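Local coordinates for protein geranyltranstransferase (PDB 3TS7) that probably makes farnesyl diphosphate by head-to-tail condensation of isoprenoid diphosphates, a magnesium-dependent prenyl transfer, at residues E80-Y85 with L126-L131; P55-A60 with A194-A199; H39-Y44 with K109-A114; P178-M183 with P254-L259; G62-V67 with P285-L290. All coordinates share one frame; numbering follows the deposited sequence.

Interaction 1: residues E80-Y85 with L126-L131. With PO4 (phosphate ion), chain F.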
# COMPACT_ATOMS: atom_id res chain seq x y z
N GLU B 80 -0.28 -0.15 12.26
CA GLU B 80 -1.61 0.35 12.55
C GLU B 80 -2.28 1.03 11.34
O GLU B 80 -3.50 0.90 11.16
CB GLU B 80 -1.60 1.31 13.75
CG GLU B 80 -2.98 1.74 14.25
CD GLU B 80 -3.79 0.61 14.89
OE1 GLU B 80 -4.87 0.89 15.45
OE2 GLU B 80 -3.37 -0.55 14.83
N PHE B 81 -1.48 1.73 10.53
CA PHE B 81 -1.96 2.32 9.28
C PHE B 81 -2.50 1.22 8.35
O PHE B 81 -3.60 1.36 7.81
CB PHE B 81 -0.86 3.12 8.55
CG PHE B 81 -0.57 4.48 9.14
CD1 PHE B 81 -1.50 5.15 9.94
CD2 PHE B 81 0.63 5.14 8.84
CE1 PHE B 81 -1.23 6.44 10.47
CE2 PHE B 81 0.91 6.42 9.37
CZ PHE B 81 -0.02 7.06 10.19
N ILE B 82 -1.73 0.14 8.21
CA ILE B 82 -2.13 -1.00 7.38
C ILE B 82 -3.43 -1.59 7.90
O ILE B 82 -4.38 -1.75 7.12
CB ILE B 82 -1.04 -2.10 7.30
CG1 ILE B 82 0.21 -1.60 6.56
CG2 ILE B 82 -1.55 -3.33 6.55
CD1 ILE B 82 0.01 -1.28 5.07
N HIS B 83 -3.48 -1.85 9.21
CA HIS B 83 -4.70 -2.38 9.86
C HIS B 83 -5.93 -1.52 9.56
O HIS B 83 -6.95 -2.03 9.09
CB HIS B 83 -4.48 -2.53 11.37
CG HIS B 83 -5.73 -2.84 12.14
ND1 HIS B 83 -6.44 -4.01 11.96
CD2 HIS B 83 -6.39 -2.13 13.08
CE1 HIS B 83 -7.50 -4.00 12.74
NE2 HIS B 83 -7.49 -2.88 13.44
N VAL B 84 -5.81 -0.21 9.78
CA VAL B 84 -6.92 0.72 9.52
C VAL B 84 -7.33 0.77 8.04
O VAL B 84 -8.51 0.71 7.72
CB VAL B 84 -6.67 2.14 10.10
CG1 VAL B 84 -7.78 3.13 9.67
CG2 VAL B 84 -6.61 2.08 11.64
N TYR B 85 -6.35 0.83 7.14
CA TYR B 85 -6.65 0.79 5.72
C TYR B 85 -7.51 -0.46 5.37
O TYR B 85 -8.52 -0.32 4.68
CB TYR B 85 -5.39 0.96 4.83
CG TYR B 85 -5.17 -0.15 3.86
CD1 TYR B 85 -6.02 -0.35 2.76
CD2 TYR B 85 -4.11 -1.04 4.04
CE1 TYR B 85 -5.82 -1.41 1.90
CE2 TYR B 85 -3.91 -2.09 3.19
CZ TYR B 85 -4.77 -2.28 2.13
OH TYR B 85 -4.55 -3.35 1.31
N LEU B 126 1.32 5.44 2.93
CA LEU B 126 1.87 6.14 4.08
C LEU B 126 2.58 5.21 5.06
O LEU B 126 3.59 5.58 5.65
CB LEU B 126 0.72 6.81 4.81
CG LEU B 126 0.98 7.92 5.83
CD1 LEU B 126 1.72 9.13 5.22
CD2 LEU B 126 -0.37 8.35 6.37
N ALA B 127 2.04 3.99 5.25
CA ALA B 127 2.71 3.00 6.07
C ALA B 127 4.12 2.76 5.57
O ALA B 127 5.07 2.74 6.36
CB ALA B 127 1.93 1.70 6.11
N PHE B 128 4.25 2.59 4.26
CA PHE B 128 5.53 2.31 3.67
C PHE B 128 6.44 3.55 3.65
O PHE B 128 7.67 3.42 3.71
CB PHE B 128 5.33 1.77 2.26
CG PHE B 128 4.83 0.36 2.22
CD1 PHE B 128 3.51 0.09 1.86
CD2 PHE B 128 5.66 -0.70 2.58
CE1 PHE B 128 3.04 -1.23 1.82
CE2 PHE B 128 5.20 -2.01 2.56
CZ PHE B 128 3.89 -2.27 2.18
N HIS B 129 5.83 4.74 3.51
CA HIS B 129 6.57 6.02 3.62
C HIS B 129 7.18 6.18 5.01
O HIS B 129 8.36 6.56 5.13
CB HIS B 129 5.66 7.21 3.25
CG HIS B 129 6.16 8.55 3.71
ND1 HIS B 129 7.30 9.15 3.20
CD2 HIS B 129 5.65 9.43 4.61
CE1 HIS B 129 7.47 10.33 3.77
NE2 HIS B 129 6.49 10.52 4.64
N VAL B 130 6.40 5.84 6.05
CA VAL B 130 6.91 5.85 7.44
C VAL B 130 8.13 4.93 7.59
O VAL B 130 9.19 5.37 8.05
CB VAL B 130 5.80 5.55 8.49
CG1 VAL B 130 6.39 5.35 9.90
CG2 VAL B 130 4.81 6.67 8.55
N LEU B 131 8.05 3.69 7.10
CA LEU B 131 9.17 2.75 7.27
C LEU B 131 10.41 3.16 6.48
O LEU B 131 11.53 3.01 6.96
CB LEU B 131 8.76 1.32 6.91
CG LEU B 131 7.78 0.56 7.80
CD1 LEU B 131 7.59 -0.86 7.23
CD2 LEU B 131 8.24 0.47 9.28
P PO4 F . -9.55 -1.96 16.27
O1 PO4 F . -8.17 -1.59 15.77
O2 PO4 F . -9.43 -2.99 17.36
O3 PO4 F . -10.23 -0.74 16.84
O4 PO4 F . -10.36 -2.50 15.12
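Phe81 meets segment 126-131 with its ring and its CB. With CG beside the backbone N (chi1 -77°), the ring lies against Leu126 and Val130. Leu126 CD2 is over one face of it, 4.2 Å from the ring centroid, a CH-pi contact. Val130 CG2 arrives at the ring edge instead, 4.0 Å from Phe81 CE2. At the base of the side chain, Phe81 CB lies 4.0 Å from Ala127 CB. Ile82 follows with its longer branch. Its CD1 packs 3.7 Å from Ala127 CB and only grazes the Phe128 ring. The methyl of Ala127 thus sits between Phe81 and Ile82, and its small size is consistent with the 5.7 Å approach between Phe81 CA and Ala127 CA. All six touching residues are buried, and the side-chain contacts are apolar.

His83 takes no part in this packing. Its ring NE2 donates to a phosphate ion, 2.7 Å from PO4 O1, with a weak second bond to PO4 O4. The phosphate, probably from the crystallisation liquor, is also bound by Lys51. Such an anion may mark a place where a diphosphate could sit.

The two segments run antiparallel at 176°, with axes 9.4 Å apart, as neighbours in the all-helical isoprenoid synthase fold. Helix 5-27 adds Leu24 and Arg27 beside Phe81. Helix 141-155 packs on Ile82 through Leu151 and on Phe128 through Ala152. The contact borders the dimer interface: Phe128 stacks on Phe128 of the second subunit.

Interaction 2: residues P55-A60 with A194-A199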
# COMPACT_ATOMS: atom_id res chain seq x y z
N PRO B 55 0.09 -2.22 17.56
CA PRO B 55 1.08 -1.40 18.25
C PRO B 55 1.47 -1.91 19.63
O PRO B 55 2.64 -1.84 19.98
CB PRO B 55 0.35 -0.06 18.42
CG PRO B 55 -0.44 0.03 17.18
CD PRO B 55 -0.97 -1.37 16.97
N LEU B 56 0.50 -2.40 20.40
CA LEU B 56 0.80 -2.97 21.72
C LEU B 56 1.76 -4.13 21.58
O LEU B 56 2.75 -4.20 22.31
CB LEU B 56 -0.46 -3.41 22.44
CG LEU B 56 -1.39 -2.33 22.98
CD1 LEU B 56 -2.70 -2.95 23.45
CD2 LEU B 56 -0.74 -1.53 24.07
N LEU B 57 1.49 -5.01 20.62
CA LEU B 57 2.44 -6.08 20.31
C LEU B 57 3.81 -5.56 19.92
O LEU B 57 4.81 -6.10 20.36
CB LEU B 57 1.90 -6.98 19.19
CG LEU B 57 0.77 -7.90 19.66
CD1 LEU B 57 0.08 -8.49 18.44
CD2 LEU B 57 1.34 -8.99 20.56
N THR B 58 3.88 -4.50 19.10
CA THR B 58 5.17 -3.92 18.75
C THR B 58 5.89 -3.36 19.99
O THR B 58 7.06 -3.69 20.24
CB THR B 58 5.03 -2.83 17.66
OG1 THR B 58 4.42 -3.41 16.49
CG2 THR B 58 6.40 -2.30 17.26
N TYR B 59 5.20 -2.53 20.76
CA TYR B 59 5.80 -1.92 21.95
C TYR B 59 6.16 -2.98 23.00
O TYR B 59 7.25 -2.95 23.56
CB TYR B 59 4.88 -0.86 22.55
CG TYR B 59 4.76 0.44 21.75
CD1 TYR B 59 5.89 1.18 21.38
CD2 TYR B 59 3.50 0.95 21.42
CE1 TYR B 59 5.76 2.39 20.67
CE2 TYR B 59 3.36 2.13 20.72
CZ TYR B 59 4.49 2.85 20.35
OH TYR B 59 4.30 4.02 19.66
N ALA B 60 5.27 -3.95 23.23
CA ALA B 60 5.54 -4.99 24.24
C ALA B 60 6.69 -5.88 23.85
O ALA B 60 7.50 -6.24 24.70
CB ALA B 60 4.28 -5.82 24.53
N ALA B 194 3.79 -9.62 11.82
CA ALA B 194 4.63 -8.50 11.32
C ALA B 194 4.89 -7.54 12.45
O ALA B 194 5.99 -7.04 12.57
CB ALA B 194 3.94 -7.76 10.14
N SER B 195 3.87 -7.27 13.26
CA SER B 195 4.02 -6.30 14.36
C SER B 195 5.12 -6.70 15.34
O SER B 195 5.85 -5.84 15.87
CB SER B 195 2.70 -6.17 15.11
OG SER B 195 1.68 -5.90 14.20
N VAL B 196 5.27 -8.01 15.52
CA VAL B 196 6.27 -8.56 16.41
C VAL B 196 7.63 -8.57 15.74
O VAL B 196 8.63 -8.20 16.37
CB VAL B 196 5.82 -9.97 16.92
CG1 VAL B 196 6.97 -10.73 17.58
CG2 VAL B 196 4.68 -9.80 17.89
N ARG B 197 7.67 -8.98 14.47
CA ARG B 197 8.91 -9.07 13.73
C ARG B 197 9.55 -7.68 13.53
O ARG B 197 10.77 -7.56 13.58
CB ARG B 197 8.69 -9.77 12.40
CG ARG B 197 9.89 -9.76 11.49
CD ARG B 197 9.72 -10.68 10.30
NE ARG B 197 10.82 -10.53 9.35
CZ ARG B 197 12.02 -11.08 9.46
NH1 ARG B 197 12.31 -11.85 10.51
NH2 ARG B 197 12.93 -10.86 8.53
N LEU B 198 8.72 -6.65 13.32
CA LEU B 198 9.23 -5.27 13.16
C LEU B 198 10.06 -4.83 14.37
O LEU B 198 11.15 -4.26 14.20
CB LEU B 198 8.09 -4.28 12.95
CG LEU B 198 7.33 -4.35 11.61
CD1 LEU B 198 6.47 -3.15 11.38
CD2 LEU B 198 8.30 -4.49 10.51
N ALA B 199 9.52 -5.09 15.56
CA ALA B 199 10.25 -4.85 16.82
C ALA B 199 11.56 -5.61 16.89
O ALA B 199 12.58 -5.06 17.29
CB ALA B 199 9.37 -5.14 18.03
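Ser195 and Thr58 form the centre of this helix pair. Ser195 CB approaches Thr58 OG1 to 3.5 Å. The Ser195 hydroxyl itself is hydrogen-bonded to Leu191 O, one turn back in its own helix. Its carbonyl is what faces Thr58: Thr58 OG1 lies 2.9 Å from Ser195 O. The single hydroxyl proton may go there or to Arg54 O. Thr58 OG1 stands beside its own backbone N (chi1 -58°), where both carbonyls are within reach. Ser195 O also receives a CA-H...O contact from Thr58 CA at 3.5 Å. Val196 comes next. Its CB points away, yet CG2 still reaches Leu57 CB at 4.2 Å. One turn beyond Ser195, the methyl of Ala199 sits 3.5 Å from Thr58 O and also touches Thr58 CG2. Thr58, Ser195 and Ala199 are small, consistent with axes only 7.8 Å apart, which cross at -28°.

The pair is buried in the helical bundle characteristic of polyprenyl synthases. Helix 73-90 packs against Ser195 and Leu198 through Val79. Helix 208-237 flanks Leu57 with Ile221 and Val196 with Ala218. Helix 5-27 lies behind Leu56 and Tyr59, while helix 288-298 brings Leu293 to Leu57.

Interaction 3: residues H39-Y44 with K109-A114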
# COMPACT_ATOMS: atom_id res chain seq x y z
N HIS B 39 -7.64 14.07 3.90
CA HIS B 39 -6.85 14.07 5.14
C HIS B 39 -7.70 13.85 6.39
O HIS B 39 -7.28 13.17 7.33
CB HIS B 39 -6.06 15.37 5.31
CG HIS B 39 -4.91 15.51 4.35
ND1 HIS B 39 -4.23 16.70 4.19
CD2 HIS B 39 -4.35 14.64 3.48
CE1 HIS B 39 -3.28 16.54 3.29
NE2 HIS B 39 -3.33 15.30 2.84
N GLN B 40 -8.89 14.43 6.39
CA GLN B 40 -9.81 14.29 7.51
C GLN B 40 -10.45 12.90 7.56
O GLN B 40 -10.83 12.44 8.63
CB GLN B 40 -10.90 15.37 7.46
CG GLN B 40 -10.43 16.77 7.84
CD GLN B 40 -11.30 17.86 7.25
OE1 GLN B 40 -12.51 17.69 7.09
NE2 GLN B 40 -10.70 18.99 6.91
N ALA B 41 -10.56 12.24 6.41
CA ALA B 41 -11.14 10.90 6.34
C ALA B 41 -10.16 9.86 6.90
O ALA B 41 -10.58 8.94 7.61
CB ALA B 41 -11.53 10.55 4.92
N MET B 42 -8.88 10.01 6.56
CA MET B 42 -7.81 9.18 7.11
C MET B 42 -7.70 9.34 8.62
O MET B 42 -7.62 8.35 9.35
CB MET B 42 -6.47 9.54 6.48
CG MET B 42 -6.44 9.41 4.99
SD MET B 42 -4.91 10.12 4.35
CE MET B 42 -4.06 8.63 4.09
N ARG B 43 -7.72 10.59 9.08
CA ARG B 43 -7.70 10.92 10.50
C ARG B 43 -8.93 10.44 11.27
O ARG B 43 -8.83 10.08 12.44
CB ARG B 43 -7.53 12.43 10.70
CG ARG B 43 -6.11 12.88 10.50
CD ARG B 43 -5.95 14.38 10.49
NE ARG B 43 -4.54 14.70 10.64
CZ ARG B 43 -3.95 14.87 11.82
NH1 ARG B 43 -2.65 15.14 11.87
NH2 ARG B 43 -4.66 14.79 12.94
N TYR B 44 -10.09 10.46 10.61
CA TYR B 44 -11.36 10.04 11.22
C TYR B 44 -11.32 8.54 11.51
O TYR B 44 -11.83 8.09 12.53
CB TYR B 44 -12.51 10.35 10.27
CG TYR B 44 -13.87 9.84 10.67
CD1 TYR B 44 -14.74 10.66 11.41
CD2 TYR B 44 -14.32 8.58 10.27
CE1 TYR B 44 -16.02 10.21 11.76
CE2 TYR B 44 -15.57 8.12 10.63
CZ TYR B 44 -16.42 8.94 11.37
OH TYR B 44 -17.67 8.49 11.72
N LYS B 109 -19.69 5.77 5.11
CA LYS B 109 -20.93 6.41 5.55
C LYS B 109 -20.69 7.86 5.91
O LYS B 109 -21.44 8.74 5.48
CB LYS B 109 -21.58 5.67 6.73
CG LYS B 109 -22.34 4.42 6.34
CD LYS B 109 -23.49 4.72 5.39
CE LYS B 109 -23.75 3.53 4.48
NZ LYS B 109 -25.11 3.57 3.87
N ALA B 110 -19.64 8.11 6.69
CA ALA B 110 -19.30 9.44 7.20
C ALA B 110 -18.84 10.42 6.13
O ALA B 110 -18.95 11.64 6.32
CB ALA B 110 -18.25 9.33 8.29
N TYR B 111 -18.30 9.89 5.03
CA TYR B 111 -17.89 10.69 3.87
C TYR B 111 -18.62 10.19 2.62
O TYR B 111 -19.81 10.48 2.44
CB TYR B 111 -16.35 10.69 3.70
CG TYR B 111 -15.64 11.38 4.85
CD1 TYR B 111 -15.29 12.73 4.78
CD2 TYR B 111 -15.36 10.69 6.04
CE1 TYR B 111 -14.67 13.37 5.86
CE2 TYR B 111 -14.75 11.31 7.11
CZ TYR B 111 -14.40 12.64 7.02
OH TYR B 111 -13.80 13.24 8.09
N ASP B 112 -17.93 9.44 1.78
CA ASP B 112 -18.54 8.76 0.64
C ASP B 112 -17.61 7.63 0.27
O ASP B 112 -16.49 7.55 0.78
CB ASP B 112 -18.71 9.71 -0.55
CG ASP B 112 -17.46 10.51 -0.83
OD1 ASP B 112 -16.72 10.13 -1.76
OD2 ASP B 112 -17.20 11.48 -0.08
N GLU B 113 -18.07 6.75 -0.62
CA GLU B 113 -17.30 5.57 -0.99
C GLU B 113 -15.98 5.86 -1.69
O GLU B 113 -15.00 5.13 -1.48
CB GLU B 113 -18.15 4.60 -1.80
CG GLU B 113 -19.11 3.79 -0.95
CD GLU B 113 -19.99 2.89 -1.77
OE1 GLU B 113 -21.22 2.95 -1.58
OE2 GLU B 113 -19.46 2.11 -2.59
N ALA B 114 -15.96 6.92 -2.50
CA ALA B 114 -14.76 7.35 -3.22
C ALA B 114 -13.67 7.83 -2.26
O ALA B 114 -12.49 7.49 -2.43
CB ALA B 114 -15.11 8.44 -4.23
O HOH W 1 -14.24 15.98 7.92
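Tyr111 and Tyr44 make an edge-to-face (T-shaped) aromatic pair. The edge of Tyr111 points at the face of Tyr44, with planes at 83° and centroids 5.7 Å apart. The contact joins helix 36-46 to the turn between helices 107-110 and 113-133. One face of the Tyr111 ring is taken by Ala41, whose CB stands over the ring centre at 3.9 Å, a CH-pi contact. On the neighbouring residue, Ala110 CB packs 3.6 Å from Tyr44 CZ.

Tyr111 leaves helical geometry right after helix 107-110, and its CB points toward helix 36-46. Its CG lies beside the backbone N (chi1 -65°), which lays the ring face against Ala41. Asp112 then takes the N-cap position of the next helix and forms a salt bridge with Arg37. Two outer groups help to position Tyr44: its OH is hydrogen-bonded to Pro105 O, and its ring makes a cation-pi contact with Lys104. The Gln40 amide is held from outside by its NE2 bond to Ala31 O. At this surface end a water links the two segments: it donates to Gln40 OE1 at 2.6 Å and lies 2.8 Å from Tyr111 OH.

Interaction 4: residues P178-M183 with P254-L259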
# COMPACT_ATOMS: atom_id res chain seq x y z
N PRO B 178 -7.30 -27.41 8.76
CA PRO B 178 -6.16 -26.70 8.18
C PRO B 178 -6.58 -25.56 7.25
O PRO B 178 -5.90 -24.53 7.20
CB PRO B 178 -5.43 -27.78 7.37
CG PRO B 178 -5.85 -29.07 7.98
CD PRO B 178 -7.26 -28.85 8.42
N GLY B 179 -7.70 -25.74 6.55
CA GLY B 179 -8.24 -24.75 5.62
C GLY B 179 -8.75 -23.49 6.29
O GLY B 179 -8.52 -22.37 5.80
N LEU B 180 -9.46 -23.65 7.41
CA LEU B 180 -9.95 -22.51 8.16
C LEU B 180 -8.79 -21.79 8.87
O LEU B 180 -8.78 -20.56 8.94
CB LEU B 180 -11.02 -22.94 9.16
CG LEU B 180 -11.61 -21.92 10.13
CD1 LEU B 180 -12.34 -20.82 9.36
CD2 LEU B 180 -12.53 -22.60 11.15
N GLU B 181 -7.83 -22.56 9.37
CA GLU B 181 -6.65 -21.99 10.00
C GLU B 181 -5.84 -21.14 8.98
O GLU B 181 -5.52 -20.00 9.28
CB GLU B 181 -5.79 -23.07 10.69
CG GLU B 181 -6.45 -23.58 12.01
CD GLU B 181 -5.59 -24.56 12.83
OE1 GLU B 181 -4.39 -24.72 12.55
OE2 GLU B 181 -6.13 -25.17 13.77
N ASN B 182 -5.61 -21.69 7.78
CA ASN B 182 -4.82 -21.02 6.73
C ASN B 182 -5.35 -19.64 6.33
O ASN B 182 -4.59 -18.69 6.11
CB ASN B 182 -4.72 -21.90 5.48
CG ASN B 182 -4.15 -21.14 4.28
OD1 ASN B 182 -2.94 -20.94 4.18
ND2 ASN B 182 -5.02 -20.73 3.36
N MET B 183 -6.67 -19.57 6.21
CA MET B 183 -7.37 -18.35 5.95
C MET B 183 -7.13 -17.31 7.05
O MET B 183 -6.83 -16.15 6.75
CB MET B 183 -8.85 -18.68 5.89
CG MET B 183 -9.67 -17.63 5.26
SD MET B 183 -11.01 -17.27 6.35
CE MET B 183 -10.33 -15.81 7.04
N PRO B 254 -17.79 -20.43 7.60
CA PRO B 254 -17.13 -21.46 8.43
C PRO B 254 -16.54 -20.89 9.72
O PRO B 254 -15.96 -19.80 9.72
CB PRO B 254 -16.04 -22.03 7.51
CG PRO B 254 -15.81 -20.99 6.47
CD PRO B 254 -17.08 -20.21 6.32
N ASN B 255 -16.72 -21.62 10.81
CA ASN B 255 -16.22 -21.21 12.11
C ASN B 255 -15.73 -22.42 12.89
O ASN B 255 -15.98 -23.57 12.50
CB ASN B 255 -17.28 -20.42 12.91
CG ASN B 255 -18.56 -21.21 13.14
OD1 ASN B 255 -18.73 -21.84 14.18
ND2 ASN B 255 -19.45 -21.17 12.17
N TYR B 256 -15.00 -22.15 13.97
CA TYR B 256 -14.36 -23.21 14.74
C TYR B 256 -15.33 -24.12 15.51
O TYR B 256 -15.16 -25.34 15.47
CB TYR B 256 -13.26 -22.64 15.65
CG TYR B 256 -12.03 -22.15 14.91
CD1 TYR B 256 -10.99 -23.03 14.59
CD2 TYR B 256 -11.90 -20.80 14.54
CE1 TYR B 256 -9.85 -22.58 13.91
CE2 TYR B 256 -10.75 -20.33 13.86
CZ TYR B 256 -9.73 -21.24 13.56
OH TYR B 256 -8.59 -20.82 12.91
N PRO B 257 -16.34 -23.55 16.23
CA PRO B 257 -17.24 -24.49 16.92
C PRO B 257 -18.14 -25.30 15.97
O PRO B 257 -18.49 -26.42 16.31
CB PRO B 257 -18.09 -23.59 17.82
CG PRO B 257 -17.32 -22.30 17.92
CD PRO B 257 -16.65 -22.16 16.60
N ALA B 258 -18.51 -24.74 14.82
CA ALA B 258 -19.28 -25.51 13.82
C ALA B 258 -18.48 -26.70 13.31
O ALA B 258 -19.00 -27.80 13.19
CB ALA B 258 -19.74 -24.64 12.66
N LEU B 259 -17.19 -26.48 13.07
CA LEU B 259 -16.29 -27.50 12.59
C LEU B 259 -15.89 -28.55 13.64
O LEU B 259 -15.76 -29.73 13.33
CB LEU B 259 -15.04 -26.81 12.07
CG LEU B 259 -14.04 -27.62 11.29
CD1 LEU B 259 -14.77 -28.22 10.12
CD2 LEU B 259 -12.95 -26.67 10.83
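The backbones come nearest at Leu180 CA and Pro254 CA, 7.3 Å apart, where helix 177-201 faces the extended lead-in to helix 256-260. The motif on the second side is a helix N-cap: Asn255 sits just before the first turn and its side chain caps it. This cap is internal to segment 254-259. In the all-helical fold, the short helix is joined to the long one by the contacts of Leu180 with Tyr256 and Pro254.

Leu180 carries most of the contact. Its CG is anti to the backbone N (chi1 176°), and this sends both methyls across to the other segment. CD2 stands directly over the Tyr256 ring, 3.6 Å from the centroid and 3° off the ring normal, a CH-pi contact. The same methyl lies against the backbone at Asn255 C, and Leu259 CD2 meets it from another side at 4.1 Å. CD1 takes the other direction, toward Pro254, where it lies 3.8 Å from Pro254 O. Glu181 plays a different part. Its CG comes to the edge of the Tyr256 ring, 3.6 Å from Tyr256 OH. This is a contact of the aliphatic part of the chain, not of the carboxylate.

Around the pair, helix 208-237 packs on Tyr256 with Leu223 and Ile227. It also supplies Asp230, whose OD2 accepts from Tyr256 N. Pro254 rests on Ser170 and Leu175 in a loop. Within the cap itself, Ala258 N donates to Asn255 OD1 at 3.0 Å, the donor lying 46° out of the carbonyl plane.

Interaction 5: residues G62-V67 with P285-L290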
# COMPACT_ATOMS: atom_id res chain seq x y z
N GLY B 62 9.21 -4.98 21.89
CA GLY B 62 10.42 -4.15 21.99
C GLY B 62 10.96 -4.05 23.41
O GLY B 62 12.17 -4.17 23.63
N GLN B 63 10.06 -3.84 24.36
CA GLN B 63 10.40 -3.77 25.78
C GLN B 63 11.00 -5.09 26.26
O GLN B 63 11.93 -5.09 27.08
CB GLN B 63 9.18 -3.39 26.62
CG GLN B 63 9.51 -2.97 28.03
CD GLN B 63 8.30 -2.66 28.84
OE1 GLN B 63 7.62 -1.66 28.62
NE2 GLN B 63 8.01 -3.52 29.80
N THR B 64 10.51 -6.20 25.71
CA THR B 64 10.95 -7.53 26.10
C THR B 64 12.38 -7.81 25.67
O THR B 64 13.16 -8.37 26.44
CB THR B 64 9.96 -8.62 25.56
OG1 THR B 64 8.70 -8.45 26.22
CG2 THR B 64 10.46 -10.04 25.80
N ILE B 65 12.73 -7.39 24.47
CA ILE B 65 14.07 -7.64 23.94
C ILE B 65 15.01 -6.41 24.14
O ILE B 65 16.14 -6.40 23.66
CB ILE B 65 14.00 -8.04 22.44
CG1 ILE B 65 13.37 -6.89 21.64
CG2 ILE B 65 13.21 -9.35 22.27
CD1 ILE B 65 13.22 -7.16 20.14
N GLY B 66 14.51 -5.38 24.82
CA GLY B 66 15.36 -4.23 25.17
C GLY B 66 15.59 -3.18 24.09
O GLY B 66 16.67 -2.59 24.02
N VAL B 67 14.59 -2.97 23.24
CA VAL B 67 14.65 -1.90 22.24
C VAL B 67 13.95 -0.69 22.84
O VAL B 67 12.84 -0.80 23.38
CB VAL B 67 13.94 -2.29 20.89
CG1 VAL B 67 14.02 -1.14 19.87
CG2 VAL B 67 14.55 -3.54 20.28
N PRO B 285 11.65 -12.81 33.40
CA PRO B 285 10.53 -11.93 33.78
C PRO B 285 10.33 -10.71 32.87
O PRO B 285 9.26 -10.11 32.93
CB PRO B 285 10.90 -11.49 35.22
CG PRO B 285 12.35 -11.61 35.29
CD PRO B 285 12.68 -12.85 34.45
N GLU B 286 11.33 -10.36 32.04
CA GLU B 286 11.14 -9.30 31.00
C GLU B 286 10.04 -9.67 30.01
O GLU B 286 9.51 -8.79 29.32
CB GLU B 286 12.39 -9.01 30.13
CG GLU B 286 13.77 -9.55 30.52
CD GLU B 286 13.87 -11.06 30.49
OE1 GLU B 286 14.07 -11.71 29.43
OE2 GLU B 286 13.77 -11.60 31.60
N ALA B 287 9.72 -10.96 29.92
CA ALA B 287 8.63 -11.42 29.08
C ALA B 287 7.29 -11.58 29.81
O ALA B 287 6.33 -12.06 29.22
CB ALA B 287 9.02 -12.71 28.35
N ASP B 288 7.23 -11.19 31.09
CA ASP B 288 5.96 -11.24 31.84
C ASP B 288 4.88 -10.40 31.19
O ASP B 288 3.70 -10.76 31.23
CB ASP B 288 6.13 -10.79 33.29
CG ASP B 288 6.82 -11.83 34.14
OD1 ASP B 288 7.02 -12.96 33.63
OD2 ASP B 288 7.17 -11.52 35.30
N LEU B 289 5.30 -9.28 30.60
CA LEU B 289 4.40 -8.43 29.85
C LEU B 289 3.72 -9.19 28.71
O LEU B 289 2.51 -9.09 28.54
CB LEU B 289 5.16 -7.22 29.30
CG LEU B 289 4.27 -6.10 28.76
CD1 LEU B 289 3.44 -5.47 29.87
CD2 LEU B 289 5.16 -5.04 28.08
N LEU B 290 4.50 -9.96 27.95
CA LEU B 290 3.94 -10.77 26.85
C LEU B 290 3.05 -11.92 27.35
O LEU B 290 2.05 -12.28 26.71
CB LEU B 290 5.04 -11.31 25.95
CG LEU B 290 5.78 -10.22 25.13
CD1 LEU B 290 6.88 -10.86 24.35
CD2 LEU B 290 4.81 -9.48 24.20
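Thr64, Glu286 and Leu289 bury the most surface here. Thr64 meets Glu286, Ala287 and Leu290, while Leu289 meets Gln63. Thr64 OG1 lies 3.2 Å from Glu286 O. Ala60 O, one turn earlier in the same helix, is the other possible taker of its proton. OG1 sits beside its own backbone N (chi1 -66°), while CG2 is anti to that N and packs 4.0 Å from Ala287 CB. Leu290 CD1 closes on the same threonine, 3.6 Å from Thr64 OG1. Glu286 adds its CB against Thr64 O at 3.8 Å. Its carboxylate turns back to Gly284 N through OE1. Leu289 CD2 packs 3.7 Å from Gln63 NE2, the glutamine amide end lying across the leucine.

The contact joins the C-terminal end of helix 53-65 to the 3-10 turn that leads into helix 288-298. Helix 5-27 borders it with Leu9 and Phe12, and Leu214 of helix 208-237 packs on Leu290. Chemically, the Thr64 hydroxyl lies between two carbonyls, with Leu290 CD1 beside it. With Ala60 O and Glu286 O both within reach, it may serve either helix. The rest is van der Waals contact, part apolar and part mixed.

From the N terminus, the first segment to take part is 39-44, on helix 36-46, and interaction 3 closes its loop at residues 109-114. Helix 53-65 then opens two contacts: residues 55-60 pair with 194-199 in interaction 2, and 62-67 pair with 285-290 in interaction 5. Interaction 1 lies wholly within the spans of interactions 2 and 5 and crosses interaction 3; interactions 1 and 3 both touch the second subunit. Interaction 3 also crosses interactions 2 and 5. Interaction 4 opens on helix 177-201 before interaction 2 closes there, so the two cross; it falls within the span of interaction 5. Interactions 2 and 5 cross and touch, binding helix 288-298, near the C terminus, to the central bundle.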